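Local coordinates for protein bifunctional endo-1,4-beta-xylanase A (Neocallimastix patriciarum, PDB 2VG9) that hydrolyses, as a family 11 glycoside hydrolase, internal beta-1,4 linkages of xylan, here studied as a loop-swap variant, at residues A[29-40]-A[51-59]; A[87-98]-A[192-203]. One frame throughout, in Å; residues are numbered along the deposited sequence.

Interaction 1: A[29-40]-A[51-59]; sequences EGSMTLGSGATF and GNFLARRGL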
loop_
_atom_site.group_PDB
_atom_site.type_symbol
_atom_site.label_atom_id
_atom_site.label_comp_id
_atom_site.label_asym_id
_atom_site.label_seq_id
_atom_site.Cartn_x
_atom_site.Cartn_y
_atom_site.Cartn_z
ATOM N N GLU A 29 15.196 8.308 7.909
ATOM C CA GLU A 29 15.896 8.592 6.655
ATOM C C GLU A 29 15.734 7.370 5.769
ATOM O O GLU A 29 15.460 6.258 6.264
ATOM C CB GLU A 29 17.410 8.923 6.832
ATOM C CG GLU A 29 18.364 7.700 6.907
ATOM C CD GLU A 29 18.873 7.183 5.526
ATOM O OE1 GLU A 29 19.088 8.029 4.602
ATOM O OE2 GLU A 29 19.079 5.926 5.378
ATOM N N GLY A 30 15.926 7.570 4.466
ATOM C CA GLY A 30 15.772 6.478 3.525
ATOM C C GLY A 30 15.904 6.979 2.101
ATOM O O GLY A 30 16.121 8.171 1.863
ATOM N N SER A 31 15.782 6.056 1.158
ATOM C CA SER A 31 15.901 6.394 -0.225
ATOM C C SER A 31 15.156 5.383 -1.075
ATOM O O SER A 31 14.844 4.287 -0.617
ATOM C CB SER A 31 17.371 6.480 -0.624
ATOM O OG SER A 31 18.009 5.221 -0.559
ATOM N N MET A 32 14.817 5.809 -2.290
ATOM C CA MET A 32 14.252 4.943 -3.298
ATOM C C MET A 32 15.102 5.115 -4.524
ATOM O O MET A 32 15.440 6.230 -4.899
ATOM C CB MET A 32 12.801 5.333 -3.628
ATOM C CG MET A 32 12.209 4.529 -4.815
ATOM S SD MET A 32 10.533 5.037 -5.337
ATOM C CE MET A 32 10.228 6.170 -4.037
ATOM N N THR A 33 15.407 4.002 -5.168
ATOM C CA THR A 33 16.118 4.001 -6.462
ATOM C C THR A 33 15.157 3.415 -7.460
ATOM O O THR A 33 14.744 2.272 -7.305
ATOM C CB THR A 33 17.459 3.182 -6.357
ATOM O OG1 THR A 33 18.308 3.802 -5.360
ATOM C CG2 THR A 33 18.220 3.137 -7.660
ATOM N N LEU A 34 14.787 4.187 -8.478
ATOM C CA LEU A 34 13.902 3.693 -9.558
ATOM C C LEU A 34 14.557 2.615 -10.398
ATOM O O LEU A 34 15.764 2.631 -10.569
ATOM C CB LEU A 34 13.508 4.836 -10.515
ATOM C CG LEU A 34 12.894 6.095 -9.946
ATOM C CD1 LEU A 34 12.510 7.057 -11.084
ATOM C CD2 LEU A 34 11.692 5.774 -9.039
ATOM N N GLY A 35 13.763 1.676 -10.921
ATOM C CA GLY A 35 14.219 0.788 -12.021
ATOM C C GLY A 35 13.251 1.048 -13.169
ATOM O O GLY A 35 12.405 1.929 -13.036
ATOM N N SER A 36 13.352 0.306 -14.278
ATOM C CA SER A 36 12.401 0.412 -15.399
ATOM C C SER A 36 10.982 0.143 -14.956
ATOM O O SER A 36 10.757 -0.649 -14.021
ATOM C CB SER A 36 12.688 -0.623 -16.504
ATOM O OG SER A 36 14.083 -0.735 -16.727
ATOM N N GLY A 37 10.037 0.783 -15.649
ATOM C CA GLY A 37 8.633 0.510 -15.458
ATOM C C GLY A 37 8.212 0.953 -14.071
ATOM O O GLY A 37 8.386 2.130 -13.710
ATOM N N ALA A 38 7.642 0.029 -13.300
ATOM C CA ALA A 38 7.191 0.364 -11.926
ATOM C C ALA A 38 8.176 -0.131 -10.854
ATOM O O ALA A 38 7.898 0.012 -9.678
ATOM C CB ALA A 38 5.812 -0.205 -11.652
ATOM N N THR A 39 9.304 -0.714 -11.268
ATOM C CA THR A 39 10.244 -1.346 -10.321
ATOM C C THR A 39 10.982 -0.267 -9.488
ATOM O O THR A 39 11.087 0.893 -9.903
ATOM C CB THR A 39 11.265 -2.316 -11.037
ATOM O OG1 THR A 39 12.118 -1.568 -11.900
ATOM C CG2 THR A 39 10.574 -3.404 -11.852
ATOM N N PHE A 40 11.489 -0.656 -8.320
ATOM C CA PHE A 40 12.234 0.213 -7.447
ATOM C C PHE A 40 12.846 -0.617 -6.326
ATOM O O PHE A 40 12.413 -1.743 -6.042
ATOM C CB PHE A 40 11.338 1.304 -6.819
ATOM C CG PHE A 40 10.284 0.777 -5.849
ATOM C CD1 PHE A 40 10.457 0.920 -4.457
ATOM C CD2 PHE A 40 9.153 0.125 -6.316
ATOM C CE1 PHE A 40 9.466 0.467 -3.546
ATOM C CE2 PHE A 40 8.153 -0.319 -5.432
ATOM C CZ PHE A 40 8.308 -0.153 -4.038
ATOM N N GLY A 51 9.588 7.010 14.488
ATOM C CA GLY A 51 10.135 6.904 13.129
ATOM C C GLY A 51 9.103 6.314 12.182
ATOM O O GLY A 51 8.476 5.285 12.486
ATOM N N ASN A 52 8.930 6.950 11.024
ATOM C CA ASN A 52 7.922 6.542 10.048
ATOM C C ASN A 52 8.439 6.750 8.614
ATOM O O ASN A 52 8.988 7.818 8.287
ATOM C CB ASN A 52 6.597 7.302 10.308
ATOM C CG ASN A 52 5.384 6.630 9.683
ATOM O OD1 ASN A 52 5.474 5.533 9.113
ATOM N ND2 ASN A 52 4.221 7.284 9.807
ATOM N N PHE A 53 8.294 5.722 7.774
ATOM C CA PHE A 53 8.851 5.705 6.407
ATOM C C PHE A 53 7.879 5.017 5.471
ATOM O O PHE A 53 7.235 4.015 5.850
ATOM C CB PHE A 53 10.188 4.925 6.371
ATOM C CG PHE A 53 10.810 4.805 5.000
ATOM C CD1 PHE A 53 11.604 5.832 4.488
ATOM C CD2 PHE A 53 10.616 3.662 4.221
ATOM C CE1 PHE A 53 12.191 5.719 3.230
ATOM C CE2 PHE A 53 11.196 3.543 2.947
ATOM C CZ PHE A 53 11.996 4.578 2.462
ATOM N N LEU A 54 7.805 5.511 4.229
ATOM C CA LEU A 54 7.076 4.782 3.190
ATOM C C LEU A 54 7.767 4.948 1.843
ATOM O O LEU A 54 8.359 6.002 1.576
ATOM C CB LEU A 54 5.613 5.251 3.125
ATOM C CG LEU A 54 5.294 6.669 2.654
ATOM C CD1 LEU A 54 5.127 6.779 1.107
ATOM C CD2 LEU A 54 4.027 7.203 3.390
ATOM N N ALA A 55 7.697 3.900 1.015
ATOM C CA ALA A 55 8.116 3.960 -0.411
ATOM C C ALA A 55 7.163 3.123 -1.261
ATOM O O ALA A 55 6.913 1.933 -0.979
ATOM C CB ALA A 55 9.575 3.486 -0.609
ATOM N N ARG A 56 6.641 3.726 -2.308
ATOM C CA ARG A 56 5.615 3.060 -3.102
ATOM C C ARG A 56 5.619 3.528 -4.539
ATOM O O ARG A 56 5.944 4.686 -4.838
ATOM C CB ARG A 56 4.246 3.302 -2.496
ATOM C CG ARG A 56 3.912 4.737 -2.319
ATOM C CD ARG A 56 2.448 4.948 -1.887
ATOM N NE ARG A 56 2.246 4.647 -0.474
ATOM C CZ ARG A 56 1.759 5.482 0.436
ATOM N NH1 ARG A 56 1.398 6.723 0.122
ATOM N NH2 ARG A 56 1.637 5.057 1.673
ATOM N N ARG A 57 5.243 2.615 -5.414
ATOM C CA ARG A 57 5.097 2.873 -6.850
ATOM C C ARG A 57 3.840 2.200 -7.356
ATOM O O ARG A 57 3.523 1.066 -6.946
ATOM C CB ARG A 57 6.300 2.313 -7.612
ATOM C CG ARG A 57 7.595 3.135 -7.366
ATOM C CD ARG A 57 8.508 3.016 -8.537
ATOM N NE ARG A 57 8.057 3.868 -9.633
ATOM C CZ ARG A 57 8.671 3.964 -10.808
ATOM N NH1 ARG A 57 9.766 3.239 -11.055
ATOM N NH2 ARG A 57 8.190 4.787 -11.739
ATOM N N GLY A 58 3.117 2.860 -8.261
ATOM C CA GLY A 58 1.852 2.267 -8.731
ATOM C C GLY A 58 1.239 2.929 -9.940
ATOM O O GLY A 58 1.836 3.806 -10.556
ATOM N N LEU A 59 0.011 2.512 -10.244
ATOM C CA LEU A 59 -0.692 2.940 -11.432
ATOM C C LEU A 59 -1.825 3.824 -10.943
ATOM O O LEU A 59 -2.640 3.368 -10.132
ATOM C CB LEU A 59 -1.233 1.718 -12.222
ATOM C CG LEU A 59 -1.869 2.053 -13.578
ATOM C CD1 LEU A 59 -0.863 2.793 -14.467
ATOM C CD2 LEU A 59 -2.352 0.770 -14.285
HETATM O O HOH W 1 10.675 3.655 -13.819
#
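Arg-57 reaches from strand 52-59 into the turn that follows strand 29-34, and its guanidinium is closed in by backbone and side chain together. NH1 donates to Thr-39 O (2.9 Å, N-H...O angle 148°), an oxygen near the guanidinium plane that also takes the N-H of Gly-35 from the opposite face of its carbonyl. Water 1 accepts a second bond from NH1 and lies 2.6 Å from Gly-35 O. Leu-34 CD2 sits over one face of the guanidinium, 3.8 Å from NH1, while Ala-38 CA lies over the other. A bend at chi3 (78°) turns the group into the turn, where NE and NH2 bond to Ser-20 O and Phe-19 O of strand 19-26. The aliphatic part of the same side chain runs past Phe-40 in the opposite direction, Arg-57 CG lying 3.5 Å from Phe-40 CD2. The Phe-40 ring also meets Ala-55, CE1 to CB at 4.2 Å.

Toward the other end, Phe-53 extends from its strand with CG opposite the backbone N (chi1 178°), bringing CE1 to 3.7 Å from Gly-30 CA. A beta carbon on Gly-30 would clash with this ring, which stacks on Trp-44 as well. The two strands run almost exactly parallel 8.0 Å apart, as facing layers of the beta jelly roll; no backbone hydrogen bond joins the segments, and side chains of 52-59 meet both backbone and side chains of 29-40. A leucine in place of Arg-57 would probably leave Thr-39 O and water 1 without their NH1 donor and set the Ser-36 to Thr-39 turn freer to move. With backbone carbonyls as the protein partners of all three nitrogens, the buried guanidinium's positive charge is probably stabilised by the negative ends of several C=O dipoles, while its methylenes lie against the Phe-40 ring.

Interaction 2: A[87-98]-A[192-203]; sequences ASGNSRLCVYGW and YEVALNAEGWQS. With ACT (acetate ion), chain D.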
loop_
_atom_site.group_PDB
_atom_site.type_symbol
_atom_site.label_atom_id
_atom_site.label_comp_id
_atom_site.label_asym_id
_atom_site.label_seq_id
_atom_site.Cartn_x
_atom_site.Cartn_y
_atom_site.Cartn_z
ATOM N N ALA A 87 12.854 -0.856 16.712
ATOM C CA ALA A 87 12.758 -0.248 18.051
ATOM C C ALA A 87 11.318 -0.342 18.501
ATOM O O ALA A 87 10.587 0.662 18.465
ATOM C CB ALA A 87 13.222 1.212 18.023
ATOM N N SER A 88 10.901 -1.529 18.917
ATOM C CA SER A 88 9.473 -1.830 19.052
ATOM C C SER A 88 8.721 -1.424 17.783
ATOM O O SER A 88 7.679 -0.747 17.831
ATOM C CB SER A 88 8.864 -1.119 20.275
ATOM O OG SER A 88 9.360 -1.724 21.447
ATOM N N GLY A 89 9.259 -1.819 16.644
ATOM C CA GLY A 89 8.721 -1.340 15.378
ATOM C C GLY A 89 8.169 -2.442 14.494
ATOM O O GLY A 89 7.941 -3.570 14.940
ATOM N N ASN A 90 7.897 -2.091 13.237
ATOM C CA ASN A 90 7.273 -3.024 12.320
ATOM C C ASN A 90 7.377 -2.507 10.892
ATOM O O ASN A 90 7.862 -1.393 10.641
ATOM C CB ASN A 90 5.817 -3.258 12.726
ATOM C CG ASN A 90 4.999 -1.983 12.764
ATOM O OD1 ASN A 90 4.600 -1.475 11.723
ATOM N ND2 ASN A 90 4.696 -1.491 13.983
ATOM N N SER A 91 6.983 -3.342 9.949
ATOM C CA SER A 91 6.941 -2.914 8.573
ATOM C C SER A 91 6.021 -3.860 7.815
ATOM O O SER A 91 5.623 -4.918 8.329
ATOM C CB SER A 91 8.351 -2.834 7.952
ATOM O OG SER A 91 9.013 -4.070 8.007
ATOM N N ARG A 92 5.663 -3.462 6.600
ATOM C CA ARG A 92 4.827 -4.285 5.766
ATOM C C ARG A 92 5.150 -4.053 4.303
ATOM O O ARG A 92 5.615 -2.966 3.903
ATOM C CB ARG A 92 3.362 -3.948 6.015
ATOM C CG ARG A 92 2.939 -2.582 5.466
ATOM C CD ARG A 92 1.498 -2.280 5.868
ATOM N NE ARG A 92 1.477 -1.925 7.278
ATOM C CZ ARG A 92 0.486 -1.294 7.905
ATOM N NH1 ARG A 92 -0.627 -0.936 7.266
ATOM N NH2 ARG A 92 0.613 -1.036 9.193
ATOM N N LEU A 93 4.892 -5.087 3.511
ATOM C CA LEU A 93 4.902 -4.998 2.051
ATOM C C LEU A 93 3.473 -5.323 1.582
ATOM O O LEU A 93 2.936 -6.421 1.860
ATOM C CB LEU A 93 5.887 -6.019 1.480
ATOM C CG LEU A 93 6.110 -6.120 -0.031
ATOM C CD1 LEU A 93 6.717 -4.845 -0.555
ATOM C CD2 LEU A 93 7.014 -7.362 -0.329
ATOM N N CYS A 94 2.863 -4.369 0.880
ATOM C CA CYS A 94 1.449 -4.475 0.560
ATOM C C CYS A 94 1.055 -3.789 -0.740
ATOM O O CYS A 94 1.716 -2.861 -1.191
ATOM C CB CYS A 94 0.600 -3.915 1.726
ATOM S SG CYS A 94 0.857 -2.152 2.058
ATOM N N VAL A 95 -0.045 -4.235 -1.334
ATOM C CA VAL A 95 -0.718 -3.438 -2.367
ATOM C C VAL A 95 -1.424 -2.331 -1.601
ATOM O O VAL A 95 -1.921 -2.558 -0.470
ATOM C CB VAL A 95 -1.792 -4.229 -3.145
ATOM C CG1 VAL A 95 -2.399 -3.416 -4.296
ATOM C CG2 VAL A 95 -1.271 -5.571 -3.650
ATOM N N TYR A 96 -1.472 -1.138 -2.202
ATOM C CA TYR A 96 -1.954 0.046 -1.508
ATOM C C TYR A 96 -2.690 1.027 -2.435
ATOM O O TYR A 96 -2.360 1.124 -3.602
ATOM C CB TYR A 96 -0.754 0.756 -0.889
ATOM C CG TYR A 96 -1.072 2.080 -0.241
ATOM C CD1 TYR A 96 -1.424 2.153 1.118
ATOM C CD2 TYR A 96 -0.994 3.259 -0.963
ATOM C CE1 TYR A 96 -1.696 3.370 1.721
ATOM C CE2 TYR A 96 -1.288 4.501 -0.372
ATOM C CZ TYR A 96 -1.639 4.552 0.960
ATOM O OH TYR A 96 -1.914 5.788 1.548
ATOM N N GLY A 97 -3.676 1.746 -1.903
ATOM C CA GLY A 97 -4.309 2.799 -2.684
ATOM C C GLY A 97 -5.479 3.393 -1.929
ATOM O O GLY A 97 -5.630 3.152 -0.715
ATOM N N TRP A 98 -6.281 4.199 -2.639
ATOM C CA TRP A 98 -7.516 4.789 -2.059
ATOM C C TRP A 98 -8.740 4.583 -2.935
ATOM O O TRP A 98 -8.616 4.452 -4.169
ATOM C CB TRP A 98 -7.331 6.301 -1.822
ATOM C CG TRP A 98 -6.264 6.664 -0.802
ATOM C CD1 TRP A 98 -4.909 6.583 -0.965
ATOM C CD2 TRP A 98 -6.479 7.188 0.512
ATOM N NE1 TRP A 98 -4.273 7.019 0.164
ATOM C CE2 TRP A 98 -5.210 7.385 1.093
ATOM C CE3 TRP A 98 -7.620 7.509 1.254
ATOM C CZ2 TRP A 98 -5.046 7.887 2.404
ATOM C CZ3 TRP A 98 -7.468 7.988 2.525
ATOM C CH2 TRP A 98 -6.175 8.185 3.099
ATOM N N TYR A 192 -8.566 5.455 -6.945
ATOM C CA TYR A 192 -7.510 6.435 -7.022
ATOM C C TYR A 192 -6.226 5.879 -7.658
ATOM O O TYR A 192 -5.686 6.483 -8.567
ATOM C CB TYR A 192 -7.245 6.976 -5.608
ATOM C CG TYR A 192 -6.120 7.984 -5.479
ATOM C CD1 TYR A 192 -6.251 9.261 -6.032
ATOM C CD2 TYR A 192 -4.943 7.683 -4.782
ATOM C CE1 TYR A 192 -5.246 10.218 -5.921
ATOM C CE2 TYR A 192 -3.907 8.651 -4.653
ATOM C CZ TYR A 192 -4.081 9.920 -5.230
ATOM O OH TYR A 192 -3.119 10.919 -5.159
ATOM N N GLU A 193 -5.721 4.755 -7.141
ATOM C CA GLU A 193 -4.464 4.133 -7.604
ATOM C C GLU A 193 -4.377 2.705 -7.082
ATOM O O GLU A 193 -5.136 2.307 -6.184
ATOM C CB GLU A 193 -3.256 4.873 -7.032
ATOM C CG GLU A 193 -3.111 4.595 -5.513
ATOM C CD GLU A 193 -2.028 5.419 -4.844
ATOM O OE1 GLU A 193 -0.991 5.690 -5.482
ATOM O OE2 GLU A 193 -2.226 5.802 -3.678
ATOM N N VAL A 194 -3.441 1.943 -7.652
ATOM C CA VAL A 194 -3.105 0.606 -7.190
ATOM C C VAL A 194 -1.588 0.590 -7.177
ATOM O O VAL A 194 -0.920 0.732 -8.225
ATOM C CB VAL A 194 -3.662 -0.533 -8.101
ATOM C CG1 VAL A 194 -3.189 -1.918 -7.615
ATOM C CG2 VAL A 194 -5.221 -0.511 -8.159
ATOM N N ALA A 195 -1.040 0.442 -5.974
ATOM C CA ALA A 195 0.383 0.578 -5.794
ATOM C C ALA A 195 0.922 -0.569 -4.994
ATOM O O ALA A 195 0.181 -1.200 -4.254
ATOM C CB ALA A 195 0.710 1.935 -5.082
ATOM N N LEU A 196 2.216 -0.842 -5.153
ATOM C CA LEU A 196 2.944 -1.687 -4.214
ATOM C C LEU A 196 3.768 -0.813 -3.254
ATOM O O LEU A 196 4.497 0.071 -3.682
ATOM C CB LEU A 196 3.820 -2.688 -4.940
ATOM C CG LEU A 196 4.368 -3.736 -3.981
ATOM C CD1 LEU A 196 3.252 -4.759 -3.645
ATOM C CD2 LEU A 196 5.638 -4.367 -4.619
ATOM N N ASN A 197 3.648 -1.094 -1.961
ATOM C CA ASN A 197 4.059 -0.175 -0.904
ATOM C C ASN A 197 4.906 -0.892 0.155
ATOM O O ASN A 197 4.527 -1.944 0.623
ATOM C CB ASN A 197 2.765 0.401 -0.270
ATOM C CG ASN A 197 3.020 1.249 0.986
ATOM O OD1 ASN A 197 3.701 2.246 0.937
ATOM N ND2 ASN A 197 2.405 0.865 2.103
ATOM N N ALA A 198 6.061 -0.331 0.480
ATOM C CA ALA A 198 6.904 -0.771 1.585
ATOM C C ALA A 198 6.805 0.314 2.631
ATOM O O ALA A 198 7.147 1.470 2.345
ATOM C CB ALA A 198 8.380 -0.941 1.117
ATOM N N GLU A 199 6.294 -0.001 3.822
ATOM C CA GLU A 199 6.323 0.996 4.905
ATOM C C GLU A 199 6.901 0.433 6.205
ATOM O O GLU A 199 6.839 -0.789 6.442
ATOM C CB GLU A 199 4.959 1.676 5.125
ATOM C CG GLU A 199 3.785 0.723 5.394
ATOM C CD GLU A 199 2.417 1.435 5.374
ATOM O OE1 GLU A 199 1.724 1.451 6.412
ATOM O OE2 GLU A 199 2.044 2.023 4.346
ATOM N N GLY A 200 7.432 1.333 7.040
ATOM C CA GLY A 200 8.089 0.972 8.277
ATOM C C GLY A 200 7.803 1.974 9.385
ATOM O O GLY A 200 7.862 3.195 9.160
ATOM N N TRP A 201 7.480 1.452 10.568
ATOM C CA TRP A 201 7.261 2.241 11.765
ATOM C C TRP A 201 8.298 1.833 12.803
ATOM O O TRP A 201 8.371 0.646 13.167
ATOM C CB TRP A 201 5.873 1.977 12.319
ATOM C CG TRP A 201 5.598 2.650 13.648
ATOM C CD1 TRP A 201 5.552 2.059 14.899
ATOM C CD2 TRP A 201 5.286 4.028 13.851
ATOM N NE1 TRP A 201 5.250 3.001 15.860
ATOM C CE2 TRP A 201 5.066 4.212 15.241
ATOM C CE3 TRP A 201 5.135 5.125 12.989
ATOM C CZ2 TRP A 201 4.751 5.456 15.784
ATOM C CZ3 TRP A 201 4.811 6.358 13.531
ATOM C CH2 TRP A 201 4.618 6.513 14.919
ATOM N N GLN A 202 9.114 2.789 13.251
ATOM C CA GLN A 202 10.143 2.518 14.278
ATOM C C GLN A 202 10.997 1.292 13.875
ATOM O O GLN A 202 11.344 0.442 14.692
ATOM C CB GLN A 202 9.508 2.369 15.687
ATOM C CG GLN A 202 8.821 3.657 16.174
ATOM C CD GLN A 202 8.136 3.547 17.538
ATOM O OE1 GLN A 202 8.056 2.461 18.163
ATOM N NE2 GLN A 202 7.611 4.667 18.006
ATOM N N SER A 203 11.341 1.224 12.598
ATOM C CA SER A 203 12.134 0.127 12.056
ATOM C C SER A 203 13.116 0.608 11.005
ATOM O O SER A 203 13.057 1.767 10.564
ATOM C CB SER A 203 11.218 -0.957 11.429
ATOM O OG SER A 203 10.524 -0.434 10.303
HETATM C C ACT D . 1.888 0.064 16.546
HETATM O O ACT D . 0.865 0.698 16.932
HETATM O OXT ACT D . 2.382 0.425 15.447
HETATM C CH3 ACT D . 2.487 -1.062 17.342
#
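Asn-197 gives one N-H of its side-chain amide to a sulfur: ND2 lies 3.4 Å from Cys-94 SG, in a nearly straight bond (170°) with the sulfur close to the amide plane. Asn-197 CG stands opposite its own backbone N (chi1 172°), which brings the amide across to that sulfur. The other ND2 hydrogen goes to Glu-199 OE2, and OD1 accepts from Arg-56, so the rotation of the amide is fixed from both ends. Arg-92 and Glu-199 extend side by side, their CG atoms 3.4 Å apart. Glu-199 OE1 rests over the centre of the Arg-92 guanidinium, 3.5 Å from NH1, a salt bridge of charge alone with no N-H aimed at the oxygen. Next along the same face, Tyr-96 CB packs against Asn-197 CB at 3.6 Å, while its hydroxyl bonds to Glu-111 and accepts from Trp-98 NE1.

Strands 89-98 and 193-200 are antiparallel neighbours in the jelly roll of family 11 xylanases; this polar, aromatic face is consistent with the substrate cleft known in that family. Leu-93, Val-95 and Leu-196 turn the other way, into the sandwich interior, where Leu-196 meets Val-209 and Leu-212. Val-95 CG1 touches Val-194 CG1 at 3.7 Å. At the far end Asn-90 O accepts from Trp-201 N and from Ser-203 OG (2.8 Å), which approach from opposite faces of its carbonyl plane. Asn-90 ND2 holds an acetate ion weakly, OXT being 3.3 Å away beside Trp-201.

In the fold
Both contacts are buried, but the centre of interaction 2 lies about 5 Å from the centre of the chain, that of interaction 1 about 11 Å. They meet in one sheet, where strand 52-60 lies beside strand 190-200 and Ala-55 N probably bonds to Ala-198 O. Interaction 2 works within that sheet, through a ladder of backbone bonds and polar side chains on one face. Interaction 1 crosses to the facing sheet, so no backbone ladder forms, and side chains of 52-59 reach backbone and side chains of 29-40. Arg-56, pointing away from 29-40, is salt-bridged to Glu-22 and makes a cation-pi contact with Tyr-96, joining the polar face of interaction 2.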